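Local coordinates for protein succinate dehydrogenase subunit A (Mycolicibacterium smegmatis, PDB 7D6V) that probably oxidises succinate to fumarate at a covalently bound FAD, as the flavoprotein subunit of a membrane complex that passes electrons toward quinone, at residues K39-K44 against F169-I174; K44-M49 against W223-D228. One frame throughout, in Å; residues are numbered along the deposited sequence.

In the fold
Both contacts are buried and line the FAD site, and their first segments follow one another along the loop between strands 34-37 and 54-55. In contact 1 the loop's first part, just past strand 34-37, meets the start of strand 172-179 beside the adenosine end, through a backbone hydrogen bond and close side-chain packing. In contact 2 the next part faces the loop ahead of helix 230-236, nearer the centre of the chain; side chains dominate there, and a covalent bond holds the isoalloxazine. Lys44 belongs to both. The two contacts are joined directly by a salt bridge from Lys39 to Asp228 and a probable hydrogen bond between Ser40 and Glu224. The iron-sulfur subunit packs against each.

Contact 1. Residues K39-K44 against F169-I174. With FAD (flavin-adenine dinucleotide), chain D.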
# COMPACT_ATOMS: atom_id res chain seq x y z
N LYS A 39 17.54 -2.43 -0.51
CA LYS A 39 17.50 -3.80 -1.00
C LYS A 39 16.26 -4.06 -1.84
O LYS A 39 16.28 -4.93 -2.71
CB LYS A 39 17.57 -4.77 0.18
CG LYS A 39 18.42 -5.99 -0.06
CD LYS A 39 18.04 -7.09 0.90
CE LYS A 39 18.81 -6.98 2.19
NZ LYS A 39 18.43 -8.05 3.15
N SER A 40 15.18 -3.33 -1.59
CA SER A 40 13.93 -3.43 -2.32
C SER A 40 13.76 -2.23 -3.24
O SER A 40 14.68 -1.42 -3.42
CB SER A 40 12.77 -3.57 -1.33
OG SER A 40 12.76 -2.51 -0.39
N LEU A 41 12.59 -2.11 -3.85
CA LEU A 41 12.28 -0.94 -4.65
C LEU A 41 12.09 0.28 -3.76
O LEU A 41 11.84 0.17 -2.56
CB LEU A 41 11.03 -1.18 -5.50
CG LEU A 41 11.15 -2.12 -6.70
CD1 LEU A 41 9.80 -2.33 -7.36
CD2 LEU A 41 12.15 -1.61 -7.70
N PHE A 42 12.21 1.46 -4.37
CA PHE A 42 12.10 2.71 -3.63
C PHE A 42 10.69 2.88 -3.08
O PHE A 42 9.71 2.84 -3.83
CB PHE A 42 12.47 3.88 -4.54
CG PHE A 42 12.69 5.17 -3.81
CD1 PHE A 42 13.15 5.18 -2.51
CD2 PHE A 42 12.45 6.38 -4.44
CE1 PHE A 42 13.35 6.37 -1.85
CE2 PHE A 42 12.66 7.57 -3.78
CZ PHE A 42 13.11 7.57 -2.48
N GLY A 43 10.59 3.08 -1.77
CA GLY A 43 9.30 3.26 -1.13
C GLY A 43 8.57 2.00 -0.75
O GLY A 43 7.37 2.05 -0.49
N LYS A 44 9.26 0.86 -0.72
CA LYS A 44 8.63 -0.43 -0.43
C LYS A 44 9.27 -1.12 0.77
O LYS A 44 9.28 -2.35 0.85
CB LYS A 44 8.69 -1.34 -1.66
CG LYS A 44 8.08 -0.73 -2.90
CD LYS A 44 7.64 -1.80 -3.87
CE LYS A 44 6.96 -1.19 -5.08
NZ LYS A 44 5.93 -0.20 -4.69
N PHE A 169 19.81 4.25 -4.91
CA PHE A 169 20.22 2.97 -5.50
C PHE A 169 19.29 1.90 -4.94
O PHE A 169 19.61 1.26 -3.94
CB PHE A 169 21.68 2.63 -5.20
CG PHE A 169 22.67 3.67 -5.65
CD1 PHE A 169 23.47 3.45 -6.76
CD2 PHE A 169 22.83 4.86 -4.95
CE1 PHE A 169 24.39 4.39 -7.17
CE2 PHE A 169 23.74 5.80 -5.36
CZ PHE A 169 24.53 5.56 -6.46
N HIS A 170 18.14 1.70 -5.58
CA HIS A 170 17.22 0.67 -5.16
C HIS A 170 17.60 -0.67 -5.79
O HIS A 170 18.33 -0.72 -6.78
CB HIS A 170 15.78 1.03 -5.51
CG HIS A 170 15.52 1.10 -6.98
ND1 HIS A 170 14.94 0.07 -7.69
CD2 HIS A 170 15.76 2.09 -7.88
CE1 HIS A 170 14.83 0.43 -8.96
NE2 HIS A 170 15.32 1.64 -9.10
N GLU A 171 17.09 -1.75 -5.20
CA GLU A 171 17.43 -3.11 -5.61
C GLU A 171 18.93 -3.36 -5.52
O GLU A 171 19.52 -4.03 -6.36
CB GLU A 171 16.92 -3.41 -7.03
CG GLU A 171 15.41 -3.43 -7.20
CD GLU A 171 14.74 -4.57 -6.48
OE1 GLU A 171 15.37 -5.64 -6.35
OE2 GLU A 171 13.58 -4.41 -6.05
N THR A 172 19.55 -2.81 -4.48
CA THR A 172 20.98 -2.96 -4.24
C THR A 172 21.19 -3.46 -2.82
O THR A 172 20.58 -2.95 -1.88
CB THR A 172 21.72 -1.63 -4.45
OG1 THR A 172 21.38 -1.09 -5.73
CG2 THR A 172 23.22 -1.84 -4.38
N SER A 173 22.05 -4.46 -2.67
CA SER A 173 22.28 -5.12 -1.39
C SER A 173 23.74 -4.94 -0.99
O SER A 173 24.64 -5.25 -1.77
CB SER A 173 21.92 -6.60 -1.46
OG SER A 173 22.18 -7.25 -0.24
N ILE A 174 23.96 -4.46 0.23
CA ILE A 174 25.30 -4.23 0.76
C ILE A 174 25.72 -5.45 1.56
O ILE A 174 24.98 -5.91 2.44
CB ILE A 174 25.35 -2.95 1.62
CG1 ILE A 174 25.06 -1.72 0.77
CG2 ILE A 174 26.70 -2.83 2.30
CD1 ILE A 174 26.07 -1.47 -0.32
PA FAD D . 12.55 -0.43 7.39
O1A FAD D . 11.94 0.76 6.74
O2A FAD D . 11.69 -1.55 7.83
O5B FAD D . 13.60 -1.04 6.35
C5B FAD D . 14.99 -0.82 6.41
C4B FAD D . 15.54 -0.58 5.01
O4B FAD D . 16.88 -1.06 4.92
C3B FAD D . 14.78 -1.29 3.92
O3B FAD D . 14.62 -0.38 2.85
C2B FAD D . 15.70 -2.40 3.47
O2B FAD D . 15.53 -2.74 2.10
C1B FAD D . 17.05 -1.78 3.71
N9A FAD D . 18.09 -2.80 3.85
C8A FAD D . 18.12 -3.79 4.74
N7A FAD D . 19.22 -4.54 4.59
C5A FAD D . 19.92 -4.03 3.58
C6A FAD D . 21.18 -4.33 2.88
N6A FAD D . 21.95 -5.37 3.26
N1A FAD D . 21.54 -3.54 1.87
C2A FAD D . 20.81 -2.50 1.48
N3A FAD D . 19.66 -2.17 2.06
C4A FAD D . 19.17 -2.88 3.09
N1 FAD D . 5.51 0.20 14.75
C2 FAD D . 4.64 1.10 15.26
O2 FAD D . 5.07 2.02 15.95
N3 FAD D . 3.32 1.04 15.05
C4 FAD D . 2.77 0.08 14.33
O4 FAD D . 1.54 0.04 14.14
C4X FAD D . 3.64 -0.95 13.73
N5 FAD D . 3.15 -1.95 12.98
C5X FAD D . 3.97 -2.87 12.45
C6 FAD D . 3.45 -3.89 11.68
C7 FAD D . 4.29 -4.84 11.14
C7M FAD D . 3.73 -5.95 10.30
C8 FAD D . 5.75 -4.76 11.38
C8M FAD D . 6.66 -5.79 10.78
C9 FAD D . 6.28 -3.74 12.14
C9A FAD D . 5.44 -2.79 12.69
N10 FAD D . 5.97 -1.76 13.47
C10 FAD D . 5.08 -0.82 14.00
C1' FAD D . 7.41 -1.66 13.70
C2' FAD D . 7.98 -0.56 12.82
O2' FAD D . 7.32 -0.54 11.56
C3' FAD D . 9.46 -0.76 12.54
O3' FAD D . 10.18 -0.64 13.76
C4' FAD D . 9.97 0.30 11.57
O4' FAD D . 9.27 0.20 10.34
C5' FAD D . 11.45 0.16 11.29
O5' FAD D . 11.77 1.05 10.23
P FAD D . 13.24 1.23 9.65
O1P FAD D . 13.25 2.49 8.86
O2P FAD D . 14.23 1.07 10.75
O3P FAD D . 13.45 -0.02 8.66
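A chi1 of 65° swings the ring of His170 over toward Leu41, and a fold at chi2 (-67°) turns Glu171 back to lay its carboxylate across the same leucine. Leu41 and His170 run alongside each other in the same direction, and CD2 of Leu41 comes 3.3 Å from His170 ND1, approaching the ring obliquely. This is part of the Rossmann-type FAD-binding fold: the loop after strand 34-37 runs nearly antiparallel to the chain entering strand 172-179. The two backbones are tied by Glu171 N to Ser40 O (3.0 Å). In the Glu171 carboxylate, OE2 is 3.4 Å from Leu41 CG, while OE1 has a weak, long ion pair with Arg192. Further along, CA of Lys39 makes a C-H...O contact with Thr172 O, and its CG touches Ser173 CB. The Lys39 chain passes over one face of the adenine, where CE lies 3.4 Å from FAD C5A, before NZ forms a salt bridge with Asp228. The main chain of Ile174 reads the adenine, donating from N to FAD N1A (3.1 Å) and accepting at O from FAD N6A (3.2 Å). At the ribose, Lys39 N gives FAD O2B a weak hydrogen bond of 3.3 Å.

Contact 2. Residues K44-M49 against W223-D228; sequences KAHTVM and WEYTGD. With FAD (flavin-adenine dinucleotide), chain D.
His46 is covalently joined to the cofactor, NE2 to FAD C8M at 1.7 Å, the histidyl-flavin linkage known from succinate dehydrogenases, and Tyr225 CE2 sits over one face of its imidazole. The two rings meet obliquely, centroids 4.5 Å apart and planes at 33°, with that CE2 displaced from the centre of the imidazole. His46 CG, anti to the backbone N (chi1 -174°), carries the ring from the short 3-10 turn 46-49 to the flavin methyl; at the ring's other nitrogen, ND1 is hydrogen-bonded to Ser222 OG, which helps fix its rotation. Tyr225 donates its hydroxyl to FAD O2A, so one side chain serves both the pyrophosphate and the imidazole. Glu224 spans the gap with its two carboxylate oxygens: OE1 takes a weak bond from His46 N (3.0 Å), while OE2 accepts from ribose FAD O2B (2.8 Å) and also pairs with Ser40 OG. Asp228 OD2 accepts a weak hydrogen bond from FAD N6A. Thr47 OG1 donates to FAD O1A (2.7 Å) and accepts from FAD O4'. Ala45, Thr47 and Val48 rest on Ile141 of helix 136-159, and the loop carrying Glu224 and Tyr225 runs from strand 204-206 into helix 230-236.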
# COMPACT_ATOMS: atom_id res chain seq x y z
N LYS A 44 9.26 0.86 -0.72
CA LYS A 44 8.63 -0.43 -0.43
C LYS A 44 9.27 -1.12 0.77
O LYS A 44 9.28 -2.35 0.85
CB LYS A 44 8.69 -1.34 -1.66
CG LYS A 44 8.08 -0.73 -2.90
CD LYS A 44 7.64 -1.80 -3.87
CE LYS A 44 6.96 -1.19 -5.08
NZ LYS A 44 5.93 -0.20 -4.69
N ALA A 45 9.79 -0.35 1.71
CA ALA A 45 10.39 -0.91 2.91
C ALA A 45 9.31 -1.39 3.88
O ALA A 45 8.12 -1.14 3.69
CB ALA A 45 11.30 0.11 3.59
N HIS A 46 9.75 -2.07 4.94
CA HIS A 46 8.82 -2.67 5.90
C HIS A 46 7.98 -1.62 6.62
O HIS A 46 6.96 -1.98 7.22
CB HIS A 46 9.60 -3.51 6.91
CG HIS A 46 8.74 -4.28 7.85
ND1 HIS A 46 8.27 -5.55 7.57
CD2 HIS A 46 8.28 -3.98 9.09
CE1 HIS A 46 7.55 -5.98 8.58
NE2 HIS A 46 7.54 -5.06 9.52
N THR A 47 8.37 -0.35 6.56
CA THR A 47 7.59 0.71 7.20
C THR A 47 6.18 0.79 6.65
O THR A 47 5.26 1.20 7.37
CB THR A 47 8.32 2.04 7.04
OG1 THR A 47 9.64 1.94 7.59
CG2 THR A 47 7.59 3.17 7.75
N VAL A 48 5.97 0.38 5.39
CA VAL A 48 4.65 0.46 4.78
C VAL A 48 3.62 -0.39 5.51
O VAL A 48 2.42 -0.15 5.40
CB VAL A 48 4.70 0.05 3.29
CG1 VAL A 48 5.65 0.93 2.52
CG2 VAL A 48 5.06 -1.42 3.14
N MET A 49 4.07 -1.41 6.25
CA MET A 49 3.16 -2.36 6.87
C MET A 49 2.56 -1.87 8.17
O MET A 49 1.58 -2.45 8.64
CB MET A 49 3.87 -3.69 7.10
CG MET A 49 4.45 -4.31 5.84
SD MET A 49 5.20 -5.92 6.12
CE MET A 49 3.75 -6.94 6.32
N TRP A 223 10.54 -9.81 3.64
CA TRP A 223 11.62 -10.59 3.04
C TRP A 223 12.99 -10.03 3.38
O TRP A 223 13.97 -10.77 3.45
CB TRP A 223 11.43 -10.65 1.53
CG TRP A 223 12.67 -10.93 0.75
CD1 TRP A 223 13.22 -12.15 0.51
CD2 TRP A 223 13.54 -9.97 0.13
NE1 TRP A 223 14.37 -12.01 -0.23
CE2 TRP A 223 14.59 -10.68 -0.47
CE3 TRP A 223 13.52 -8.58 0.03
CZ2 TRP A 223 15.61 -10.05 -1.17
CZ3 TRP A 223 14.54 -7.95 -0.67
CH2 TRP A 223 15.57 -8.69 -1.25
N GLU A 224 13.08 -8.72 3.61
CA GLU A 224 14.35 -8.04 3.77
C GLU A 224 14.88 -8.04 5.20
O GLU A 224 15.99 -7.55 5.44
CB GLU A 224 14.23 -6.59 3.27
CG GLU A 224 13.32 -5.73 4.12
CD GLU A 224 12.84 -4.49 3.39
OE1 GLU A 224 12.13 -3.67 4.00
OE2 GLU A 224 13.18 -4.33 2.20
N TYR A 225 14.12 -8.57 6.16
CA TYR A 225 14.53 -8.54 7.57
C TYR A 225 15.39 -9.76 7.89
O TYR A 225 15.03 -10.64 8.67
CB TYR A 225 13.30 -8.48 8.47
CG TYR A 225 12.86 -7.07 8.79
CD1 TYR A 225 13.14 -6.02 7.94
CD2 TYR A 225 12.17 -6.80 9.96
CE1 TYR A 225 12.74 -4.74 8.23
CE2 TYR A 225 11.76 -5.52 10.26
CZ TYR A 225 12.05 -4.49 9.39
OH TYR A 225 11.65 -3.21 9.69
N THR A 226 16.57 -9.78 7.28
CA THR A 226 17.51 -10.89 7.44
C THR A 226 18.62 -10.59 8.43
O THR A 226 19.63 -11.29 8.44
CB THR A 226 18.11 -11.28 6.08
OG1 THR A 226 18.87 -10.18 5.57
CG2 THR A 226 17.02 -11.64 5.10
N GLY A 227 18.46 -9.56 9.26
CA GLY A 227 19.48 -9.22 10.22
C GLY A 227 20.66 -8.47 9.66
O GLY A 227 21.67 -8.33 10.35
N ASP A 228 20.58 -8.00 8.42
CA ASP A 228 21.62 -7.15 7.87
C ASP A 228 21.68 -5.85 8.65
O ASP A 228 20.69 -5.40 9.23
CB ASP A 228 21.36 -6.86 6.39
CG ASP A 228 21.40 -8.11 5.54
OD1 ASP A 228 22.12 -9.06 5.91
OD2 ASP A 228 20.71 -8.14 4.50
PA FAD D . 12.55 -0.43 7.39
O1A FAD D . 11.94 0.76 6.74
O2A FAD D . 11.69 -1.55 7.83
O5B FAD D . 13.60 -1.04 6.35
C5B FAD D . 14.99 -0.82 6.41
C4B FAD D . 15.54 -0.58 5.01
O4B FAD D . 16.88 -1.06 4.92
C3B FAD D . 14.78 -1.29 3.92
O3B FAD D . 14.62 -0.38 2.85
C2B FAD D . 15.70 -2.40 3.47
O2B FAD D . 15.53 -2.74 2.10
C1B FAD D . 17.05 -1.78 3.71
N9A FAD D . 18.09 -2.80 3.85
C8A FAD D . 18.12 -3.79 4.74
N7A FAD D . 19.22 -4.54 4.59
C5A FAD D . 19.92 -4.03 3.58
C6A FAD D . 21.18 -4.33 2.88
N6A FAD D . 21.95 -5.37 3.26
N1A FAD D . 21.54 -3.54 1.87
C2A FAD D . 20.81 -2.50 1.48
N3A FAD D . 19.66 -2.17 2.06
C4A FAD D . 19.17 -2.88 3.09
N1 FAD D . 5.51 0.20 14.75
C2 FAD D . 4.64 1.10 15.26
O2 FAD D . 5.07 2.02 15.95
N3 FAD D . 3.32 1.04 15.05
C4 FAD D . 2.77 0.08 14.33
O4 FAD D . 1.54 0.04 14.14
C4X FAD D . 3.64 -0.95 13.73
N5 FAD D . 3.15 -1.95 12.98
C5X FAD D . 3.97 -2.87 12.45
C6 FAD D . 3.45 -3.89 11.68
C7 FAD D . 4.29 -4.84 11.14
C7M FAD D . 3.73 -5.95 10.30
C8 FAD D . 5.75 -4.76 11.38
C8M FAD D . 6.66 -5.79 10.78
C9 FAD D . 6.28 -3.74 12.14
C9A FAD D . 5.44 -2.79 12.69
N10 FAD D . 5.97 -1.76 13.47
C10 FAD D . 5.08 -0.82 14.00
C1' FAD D . 7.41 -1.66 13.70
C2' FAD D . 7.98 -0.56 12.82
O2' FAD D . 7.32 -0.54 11.56
C3' FAD D . 9.46 -0.76 12.54
O3' FAD D . 10.18 -0.64 13.76
C4' FAD D . 9.97 0.30 11.57
O4' FAD D . 9.27 0.20 10.34
C5' FAD D . 11.45 0.16 11.29
O5' FAD D . 11.77 1.05 10.23
P FAD D . 13.24 1.23 9.65
O1P FAD D . 13.25 2.49 8.86
O2P FAD D . 14.23 1.07 10.75
O3P FAD D . 13.45 -0.02 8.66